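Long-range contacts in alpha-tubulin N-acetyltransferase (Danio rerio, PDB 4H6U), which catalyses the transfer of an acetyl group from acetyl coenzyme A to a lysine of alpha-tubulin: residues V92-K96 with A121-T125; M152-P157 with N180-F184. The protein carries 1 engineered substitution. One frame throughout, in Å; residues are numbered along the deposited sequence.

Interaction 1: V92-K96 with A121-T125; sequences VGFLK and AFYVT. Engineered in segment 121-125: Ala121 (natural residue Asp). With ACO (acetyl coenzyme *a), chain C; PO4 (phosphate ion), chain E.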
loop_
_atom_site.group_PDB
_atom_site.type_symbol
_atom_site.label_atom_id
_atom_site.label_comp_id
_atom_site.label_asym_id
_atom_site.label_seq_id
_atom_site.Cartn_x
_atom_site.Cartn_y
_atom_site.Cartn_z
ATOM N N VAL A 92 13.463 -8.881 5.271
ATOM C CA VAL A 92 14.190 -9.584 4.213
ATOM C C VAL A 92 13.320 -9.829 2.974
ATOM O O VAL A 92 13.829 -10.207 1.926
ATOM C CB VAL A 92 14.742 -10.895 4.710
ATOM C CG1 VAL A 92 15.738 -10.617 5.809
ATOM C CG2 VAL A 92 13.622 -11.799 5.180
ATOM N N GLY A 93 12.004 -9.643 3.112
ATOM C CA GLY A 93 11.107 -9.760 1.992
ATOM C C GLY A 93 9.732 -9.130 2.218
ATOM O O GLY A 93 9.359 -8.827 3.339
ATOM N N PHE A 94 9.018 -8.862 1.130
ATOM C CA PHE A 94 7.635 -8.415 1.208
ATOM C C PHE A 94 6.735 -9.095 0.169
ATOM O O PHE A 94 7.172 -9.531 -0.875
ATOM C CB PHE A 94 7.516 -6.887 1.082
ATOM C CG PHE A 94 7.999 -6.310 -0.240
ATOM C CD1 PHE A 94 7.268 -6.469 -1.398
ATOM C CD2 PHE A 94 9.135 -5.530 -0.292
ATOM C CE1 PHE A 94 7.694 -5.919 -2.607
ATOM C CE2 PHE A 94 9.581 -4.965 -1.498
ATOM C CZ PHE A 94 8.867 -5.162 -2.656
ATOM N N LEU A 95 5.459 -9.179 0.500
ATOM C CA LEU A 95 4.486 -9.791 -0.358
ATOM C C LEU A 95 3.217 -8.978 -0.212
ATOM O O LEU A 95 2.691 -8.781 0.898
ATOM C CB LEU A 95 4.254 -11.242 0.056
ATOM C CG LEU A 95 3.117 -12.031 -0.557
ATOM C CD1 LEU A 95 3.409 -12.164 -2.041
ATOM C CD2 LEU A 95 2.970 -13.446 0.109
ATOM N N LYS A 96 2.697 -8.548 -1.346
ATOM C CA LYS A 96 1.479 -7.750 -1.348
ATOM C C LYS A 96 0.388 -8.452 -2.157
ATOM O O LYS A 96 0.600 -8.894 -3.303
ATOM C CB LYS A 96 1.777 -6.372 -1.948
ATOM C CG LYS A 96 0.632 -5.348 -1.859
ATOM C CD LYS A 96 1.085 -4.066 -2.560
ATOM C CE LYS A 96 0.033 -3.043 -2.753
ATOM N NZ LYS A 96 0.682 -1.816 -3.313
ATOM N N ALA A 121 2.837 -7.690 -5.579
ATOM C CA ALA A 121 4.278 -7.448 -5.438
ATOM C C ALA A 121 4.874 -8.520 -4.547
ATOM O O ALA A 121 4.245 -8.957 -3.568
ATOM C CB ALA A 121 4.547 -6.064 -4.868
ATOM N N PHE A 122 6.070 -8.958 -4.908
ATOM C CA PHE A 122 6.739 -10.046 -4.211
ATOM C C PHE A 122 8.266 -9.868 -4.380
ATOM O O PHE A 122 8.757 -9.761 -5.499
ATOM C CB PHE A 122 6.288 -11.379 -4.787
ATOM C CG PHE A 122 6.610 -12.555 -3.916
ATOM C CD1 PHE A 122 6.891 -12.395 -2.565
ATOM C CD2 PHE A 122 6.636 -13.821 -4.447
ATOM C CE1 PHE A 122 7.184 -13.481 -1.769
ATOM C CE2 PHE A 122 6.945 -14.913 -3.663
ATOM C CZ PHE A 122 7.199 -14.743 -2.318
ATOM N N TYR A 123 8.987 -9.708 -3.276
ATOM C CA TYR A 123 10.418 -9.461 -3.330
ATOM C C TYR A 123 11.127 -9.904 -2.071
ATOM O O TYR A 123 10.650 -9.668 -0.958
ATOM C CB TYR A 123 10.736 -7.993 -3.581
ATOM C CG TYR A 123 12.197 -7.748 -3.881
ATOM C CD1 TYR A 123 12.743 -8.118 -5.094
ATOM C CD2 TYR A 123 13.046 -7.181 -2.931
ATOM C CE1 TYR A 123 14.082 -7.907 -5.376
ATOM C CE2 TYR A 123 14.394 -6.968 -3.210
ATOM C CZ TYR A 123 14.901 -7.353 -4.435
ATOM O OH TYR A 123 16.215 -7.158 -4.749
ATOM N N VAL A 124 12.263 -10.562 -2.267
ATOM C CA VAL A 124 13.182 -10.915 -1.188
ATOM C C VAL A 124 14.490 -10.241 -1.531
ATOM O O VAL A 124 14.906 -10.269 -2.683
ATOM C CB VAL A 124 13.378 -12.419 -1.098
ATOM C CG1 VAL A 124 14.619 -12.765 -0.196
ATOM C CG2 VAL A 124 12.126 -13.065 -0.586
ATOM N N THR A 125 15.134 -9.653 -0.529
ATOM C CA THR A 125 16.367 -8.915 -0.739
ATOM C C THR A 125 17.348 -9.826 -1.449
ATOM O O THR A 125 17.363 -11.028 -1.177
ATOM C CB THR A 125 16.926 -8.329 0.605
ATOM O OG1 THR A 125 17.961 -7.357 0.342
ATOM C CG2 THR A 125 17.469 -9.443 1.510
HETATM N N1A ACO C . 16.549 -17.668 -10.795
HETATM C C2A ACO C . 15.507 -18.559 -10.947
HETATM N N3A ACO C . 14.623 -18.911 -10.037
HETATM C C4A ACO C . 14.812 -18.340 -8.771
HETATM C C5A ACO C . 15.853 -17.440 -8.468
HETATM C C6A ACO C . 16.732 -17.117 -9.560
HETATM N N6A ACO C . 17.783 -16.265 -9.464
HETATM N N7A ACO C . 15.736 -17.064 -7.096
HETATM C C8A ACO C . 14.651 -17.765 -6.598
HETATM N N9A ACO C . 14.090 -18.554 -7.622
HETATM C C1B ACO C . 12.964 -19.458 -7.641
HETATM C C2B ACO C . 13.334 -20.861 -8.098
HETATM O O2B ACO C . 12.209 -21.597 -8.489
HETATM C C3B ACO C . 13.829 -21.413 -6.693
HETATM O O3B ACO C . 13.831 -22.714 -6.615
HETATM P P3B ACO C . 15.461 -23.478 -6.984
HETATM O O7A ACO C . 15.016 -24.883 -6.717
HETATM O O8A ACO C . 15.591 -23.059 -8.428
HETATM O O9A ACO C . 16.376 -22.814 -6.004
HETATM C C4B ACO C . 12.815 -20.818 -5.757
HETATM O O4B ACO C . 12.413 -19.542 -6.347
HETATM C C5B ACO C . 13.445 -20.667 -4.372
HETATM O O5B ACO C . 12.531 -20.707 -3.342
HETATM P P1A ACO C . 12.664 -19.543 -2.157
HETATM O O1A ACO C . 11.567 -19.878 -1.212
HETATM O O2A ACO C . 14.110 -19.388 -1.733
HETATM O O3A ACO C . 12.210 -18.145 -2.937
HETATM P P2A ACO C . 12.930 -16.774 -2.699
HETATM O O4A ACO C . 12.933 -16.320 -1.279
HETATM O O5A ACO C . 14.109 -16.507 -3.566
HETATM O O6A ACO C . 11.649 -15.618 -3.312
HETATM C CBP ACO C . 11.088 -14.376 -5.242
HETATM C CCP ACO C . 11.150 -15.752 -4.589
HETATM C CDP ACO C . 10.569 -14.443 -6.686
HETATM C CEP ACO C . 10.207 -13.415 -4.385
HETATM C CAP ACO C . 12.554 -13.835 -5.208
HETATM O OAP ACO C . 13.481 -14.609 -5.940
HETATM C C9P ACO C . 12.642 -12.306 -5.490
HETATM O O9P ACO C . 12.311 -11.546 -4.611
HETATM N N8P ACO C . 12.980 -11.610 -6.603
HETATM C C7P ACO C . 13.401 -12.004 -7.859
HETATM C C6P ACO C . 13.208 -10.824 -8.936
HETATM C C5P ACO C . 11.910 -9.930 -8.837
HETATM O O5P ACO C . 11.919 -8.735 -9.176
HETATM N N4P ACO C . 10.694 -10.520 -8.355
HETATM C C3P ACO C . 9.342 -9.823 -8.223
HETATM C C2P ACO C . 8.013 -10.665 -8.439
HETATM S S1P ACO C . 6.677 -10.146 -9.769
HETATM C C ACO C . 5.289 -9.499 -8.832
HETATM O O ACO C . 5.518 -9.112 -7.748
HETATM C CH3 ACO C . 3.939 -10.138 -9.069
HETATM P P PO4 E . -1.913 0.348 -2.548
HETATM O O1 PO4 E . -0.816 1.252 -2.039
HETATM O O2 PO4 E . -3.122 1.146 -2.995
HETATM O O3 PO4 E . -1.477 -0.412 -3.778
HETATM O O4 PO4 E . -2.239 -0.594 -1.403
#

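Interaction 2: M152-P157 with N180-F184; sequences MAYDRP and NFVVF. With ACO (acetyl coenzyme *a), chain C.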
loop_
_atom_site.group_PDB
_atom_site.type_symbol
_atom_site.label_atom_id
_atom_site.label_comp_id
_atom_site.label_asym_id
_atom_site.label_seq_id
_atom_site.Cartn_x
_atom_site.Cartn_y
_atom_site.Cartn_z
ATOM N N MET A 152 -5.678 -18.013 -7.226
ATOM C CA MET A 152 -5.362 -16.599 -7.319
ATOM C C MET A 152 -4.824 -16.227 -8.688
ATOM O O MET A 152 -4.488 -17.086 -9.485
ATOM C CB MET A 152 -4.366 -16.202 -6.247
ATOM C CG MET A 152 -3.031 -16.770 -6.425
ATOM S SD MET A 152 -1.928 -16.032 -5.198
ATOM C CE MET A 152 -2.889 -16.228 -3.747
ATOM N N ALA A 153 -4.800 -14.930 -8.955
ATOM C CA ALA A 153 -4.206 -14.375 -10.162
ATOM C C ALA A 153 -2.879 -13.655 -9.850
ATOM O O ALA A 153 -2.648 -13.200 -8.730
ATOM C CB ALA A 153 -5.176 -13.395 -10.804
ATOM N N TYR A 154 -1.994 -13.604 -10.838
ATOM C CA TYR A 154 -0.681 -13.032 -10.624
ATOM C C TYR A 154 -0.446 -11.877 -11.592
ATOM O O TYR A 154 -0.488 -12.032 -12.813
ATOM C CB TYR A 154 0.383 -14.119 -10.772
ATOM C CG TYR A 154 0.186 -15.231 -9.766
ATOM C CD1 TYR A 154 0.803 -15.190 -8.516
ATOM C CD2 TYR A 154 -0.671 -16.302 -10.037
ATOM C CE1 TYR A 154 0.610 -16.219 -7.582
ATOM C CE2 TYR A 154 -0.876 -17.321 -9.114
ATOM C CZ TYR A 154 -0.245 -17.266 -7.878
ATOM O OH TYR A 154 -0.456 -18.292 -6.979
ATOM N N ASP A 155 -0.234 -10.691 -11.034
ATOM C CA ASP A 155 -0.107 -9.492 -11.845
ATOM C C ASP A 155 1.335 -9.318 -12.374
ATOM O O ASP A 155 2.254 -9.016 -11.615
ATOM C CB ASP A 155 -0.486 -8.322 -10.980
ATOM C CG ASP A 155 -0.573 -7.035 -11.729
ATOM O OD1 ASP A 155 -0.149 -6.930 -12.894
ATOM O OD2 ASP A 155 -1.110 -6.108 -11.120
ATOM N N ARG A 156 1.531 -9.483 -13.684
ATOM C CA ARG A 156 2.837 -9.238 -14.288
ATOM C C ARG A 156 4.013 -9.848 -13.508
ATOM O O ARG A 156 4.974 -9.166 -13.161
ATOM C CB ARG A 156 3.068 -7.734 -14.508
ATOM C CG ARG A 156 2.009 -7.068 -15.405
ATOM C CD ARG A 156 2.292 -5.585 -15.610
ATOM N NE ARG A 156 2.135 -4.803 -14.390
ATOM C CZ ARG A 156 1.089 -4.026 -14.103
ATOM N NH1 ARG A 156 0.059 -3.930 -14.945
ATOM N NH2 ARG A 156 1.074 -3.346 -12.955
ATOM N N PRO A 157 3.976 -11.155 -13.277
ATOM C CA PRO A 157 5.000 -11.777 -12.424
ATOM C C PRO A 157 6.351 -11.816 -13.126
ATOM O O PRO A 157 6.418 -12.109 -14.327
ATOM C CB PRO A 157 4.460 -13.190 -12.189
ATOM C CG PRO A 157 3.554 -13.459 -13.370
ATOM C CD PRO A 157 2.920 -12.101 -13.658
ATOM N N ASN A 180 -2.493 -8.964 -18.827
ATOM C CA ASN A 180 -1.293 -8.861 -17.956
ATOM C C ASN A 180 -1.305 -9.645 -16.648
ATOM O O ASN A 180 -0.341 -9.571 -15.883
ATOM C CB ASN A 180 -1.006 -7.407 -17.579
ATOM C CG ASN A 180 -0.614 -6.568 -18.756
ATOM O OD1 ASN A 180 -1.058 -5.428 -18.879
ATOM N ND2 ASN A 180 0.230 -7.109 -19.630
ATOM N N PHE A 181 -2.400 -10.330 -16.367
ATOM C CA PHE A 181 -2.471 -11.198 -15.202
ATOM C C PHE A 181 -2.286 -12.610 -15.688
ATOM O O PHE A 181 -2.620 -12.952 -16.830
ATOM C CB PHE A 181 -3.805 -11.054 -14.448
ATOM C CG PHE A 181 -3.902 -9.808 -13.620
ATOM C CD1 PHE A 181 -4.148 -8.592 -14.209
ATOM C CD2 PHE A 181 -3.722 -9.854 -12.252
ATOM C CE1 PHE A 181 -4.245 -7.429 -13.430
ATOM C CE2 PHE A 181 -3.802 -8.717 -11.493
ATOM C CZ PHE A 181 -4.072 -7.510 -12.072
ATOM N N VAL A 182 -1.688 -13.408 -14.816
ATOM C CA VAL A 182 -1.488 -14.805 -15.075
ATOM C C VAL A 182 -2.369 -15.644 -14.126
ATOM O O VAL A 182 -2.477 -15.368 -12.923
ATOM C CB VAL A 182 -0.022 -15.176 -14.907
ATOM C CG1 VAL A 182 0.148 -16.687 -15.006
ATOM C CG2 VAL A 182 0.796 -14.472 -15.951
ATOM N N VAL A 183 -3.039 -16.622 -14.709
ATOM C CA VAL A 183 -3.845 -17.560 -13.976
ATOM C C VAL A 183 -3.608 -18.945 -14.544
ATOM O O VAL A 183 -3.311 -19.105 -15.730
ATOM C CB VAL A 183 -5.351 -17.232 -14.038
ATOM C CG1 VAL A 183 -5.615 -15.863 -13.486
ATOM C CG2 VAL A 183 -5.846 -17.362 -15.433
ATOM N N PHE A 184 -3.694 -19.946 -13.676
ATOM C CA PHE A 184 -3.410 -21.303 -14.100
ATOM C C PHE A 184 -4.672 -22.159 -14.205
ATOM O O PHE A 184 -5.737 -21.778 -13.728
ATOM C CB PHE A 184 -2.386 -21.934 -13.180
ATOM C CG PHE A 184 -1.053 -21.229 -13.175
ATOM C CD1 PHE A 184 -0.007 -21.671 -13.977
ATOM C CD2 PHE A 184 -0.869 -20.094 -12.383
ATOM C CE1 PHE A 184 1.248 -21.025 -13.967
ATOM C CE2 PHE A 184 0.361 -19.447 -12.325
ATOM C CZ PHE A 184 1.450 -19.918 -13.133
HETATM N N1A ACO C . 16.549 -17.668 -10.795
HETATM C C2A ACO C . 15.507 -18.559 -10.947
HETATM N N3A ACO C . 14.623 -18.911 -10.037
HETATM C C4A ACO C . 14.812 -18.340 -8.771
HETATM C C5A ACO C . 15.853 -17.440 -8.468
HETATM C C6A ACO C . 16.732 -17.117 -9.560
HETATM N N6A ACO C . 17.783 -16.265 -9.464
HETATM N N7A ACO C . 15.736 -17.064 -7.096
HETATM C C8A ACO C . 14.651 -17.765 -6.598
HETATM N N9A ACO C . 14.090 -18.554 -7.622
HETATM C C1B ACO C . 12.964 -19.458 -7.641
HETATM C C2B ACO C . 13.334 -20.861 -8.098
HETATM O O2B ACO C . 12.209 -21.597 -8.489
HETATM C C3B ACO C . 13.829 -21.413 -6.693
HETATM O O3B ACO C . 13.831 -22.714 -6.615
HETATM P P3B ACO C . 15.461 -23.478 -6.984
HETATM O O7A ACO C . 15.016 -24.883 -6.717
HETATM O O8A ACO C . 15.591 -23.059 -8.428
HETATM O O9A ACO C . 16.376 -22.814 -6.004
HETATM C C4B ACO C . 12.815 -20.818 -5.757
HETATM O O4B ACO C . 12.413 -19.542 -6.347
HETATM C C5B ACO C . 13.445 -20.667 -4.372
HETATM O O5B ACO C . 12.531 -20.707 -3.342
HETATM P P1A ACO C . 12.664 -19.543 -2.157
HETATM O O1A ACO C . 11.567 -19.878 -1.212
HETATM O O2A ACO C . 14.110 -19.388 -1.733
HETATM O O3A ACO C . 12.210 -18.145 -2.937
HETATM P P2A ACO C . 12.930 -16.774 -2.699
HETATM O O4A ACO C . 12.933 -16.320 -1.279
HETATM O O5A ACO C . 14.109 -16.507 -3.566
HETATM O O6A ACO C . 11.649 -15.618 -3.312
HETATM C CBP ACO C . 11.088 -14.376 -5.242
HETATM C CCP ACO C . 11.150 -15.752 -4.589
HETATM C CDP ACO C . 10.569 -14.443 -6.686
HETATM C CEP ACO C . 10.207 -13.415 -4.385
HETATM C CAP ACO C . 12.554 -13.835 -5.208
HETATM O OAP ACO C . 13.481 -14.609 -5.940
HETATM C C9P ACO C . 12.642 -12.306 -5.490
HETATM O O9P ACO C . 12.311 -11.546 -4.611
HETATM N N8P ACO C . 12.980 -11.610 -6.603
HETATM C C7P ACO C . 13.401 -12.004 -7.859
HETATM C C6P ACO C . 13.208 -10.824 -8.936
HETATM C C5P ACO C . 11.910 -9.930 -8.837
HETATM O O5P ACO C . 11.919 -8.735 -9.176
HETATM N N4P ACO C . 10.694 -10.520 -8.355
HETATM C C3P ACO C . 9.342 -9.823 -8.223
HETATM C C2P ACO C . 8.013 -10.665 -8.439
HETATM S S1P ACO C . 6.677 -10.146 -9.769
HETATM C C ACO C . 5.289 -9.499 -8.832
HETATM O O ACO C . 5.518 -9.112 -7.748
HETATM C CH3 ACO C . 3.939 -10.138 -9.069
HETATM O O HOH W 1 -4.134 -19.252 -10.876
#

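Interaction 1: V92-K96 with A121-T125
Phe94 brings its ring against the CB of Tyr123, its hydrogen-bonded antiparallel partner, with CG between the backbone N and the carbonyl carbon (chi1 62°). Tyr123 CB then lies over one face of the Phe94 ring, toward the rim and 3.5 Å from Phe94 CZ. Ala121, an engineered replacement for aspartate, touches the same ring at its edge, its CB 3.9 Å from Phe94 CE1. On the other face of the sheet the Phe122 ring is held between protein and cofactor. Leu95 CD1 makes a CH-pi contact with one face, 4.0 Å from the Phe122 ring centroid; the methyl CEP of acetyl coenzyme A sits over the centre of the other, and Phe94 O lies in plane at the edge. Phe161 and Phe164 add edge-to-face contacts to this ring. With alanine at Phe122 the filling between Leu95 CD1 and the cofactor methyl is gone, which is likely to leave a gap there and the pantetheine arm less firmly packed.

Backbone bonds fix the pairing: Phe94 N to Tyr123 O at 2.8 Å is returned by Tyr123 N to Phe94 O at 3.0 Å, while Lys96 N to Ala121 O and Thr125 N to Val92 O extend the ladder. Val124 N donates to the pantetheine carbonyl O9P at 2.5 Å. Tyr123 OH and Thr125 OG1 both bond to Asp10 of the second subunit. Lys96, extended, carries NZ to O3 of a phosphate ion at 2.6 Å, probably from the crystallisation liquor, that also bonds Lys96 and His74 of the second subunit. The two faces thus do different work: Phe122 packs against the cofactor, Phe94 and Tyr123 meet the second subunit, and the Val124 amide, turned from strand 90-99, bonds pantetheine much as another strand would, as in other GNAT acetyltransferases.

Interaction 2: M152-P157 with N180-F184
The chi1 of Asp155 (-173°) carries CG to the side away from the backbone N, and that of Phe181 (-76°) puts its CG opposite the carbonyl carbon; together they lay the carboxylate over one face of the phenyl ring. The two planes are 29° apart and stacked, with Asp155 CG 3.5 Å from Phe181 CZ and Asp155 CB against Phe181 CE2. Asp155 OD1 also lies above the centre of the Arg156 guanidinium, 3.5 Å from Arg156 NE; no N-H points at it, so this salt bridge rests on charge alone. Arg156 CG packs 3.7 Å from Asn180 CB, and the Arg156 amide donates to Asn180 O nearly along the C=O axis.

Tyr154 and Val182 form the hydrogen-bonded antiparallel pair, Tyr154 N to Val182 O at 2.8 Å and Val182 N to Tyr154 O at 2.7 Å. Val182 O also comes near the plane of the tyrosine ring at its edge. The Tyr154 and Phe184 side chains cross at about a right angle, Tyr154 CD2 meeting the edge of the Phe184 ring 4.0 Å from Phe184 CE2. Here one water bridges the backbones, donating to Met152 O and accepting from Phe184 N. At the other end Pro157 CG rests on Val182 CG2, while Pro157 CA faces the cofactor sulfur S1P at 3.5 Å and Asp155 O the acetyl methyl. The strand end and the residues after it thus border the thioester and, with Arg156, form part of the acetyl coenzyme A pocket of the GNAT fold.

Ala153 and Asp155 bond through their backbones to strand 117-124 on the inner side. Met152 and Tyr154 pack on helix 133-145 through Met141 and Phe138, and Tyr154 OH bonds to Pro149 O. Phe181 and Ala153 lean on Leu102 of strand 102-105, whereas Phe184 reaches Leu171 after helix 159-168.

From the N terminus, strand 90-99 leads through the small hairpin of strands 102-105 and 111-114 and returns as strand 117-124; interaction 1 closes that excursion in the middle of the main sheet. The chain then runs through helix 133-145 to strand 153-155, which lies parallel beside 117-124. Helix 159-168 and the loop after it bring the chain back to strand 181-182 at the sheet's far side, where interaction 2 closes a second loop. The two loops follow in series and neither nest nor cross. Strands 117-124 and 153-155, one from each contact, are adjacent, and both contacts touch acetyl coenzyme A, tying the central strands and the C-terminal edge to one cofactor site.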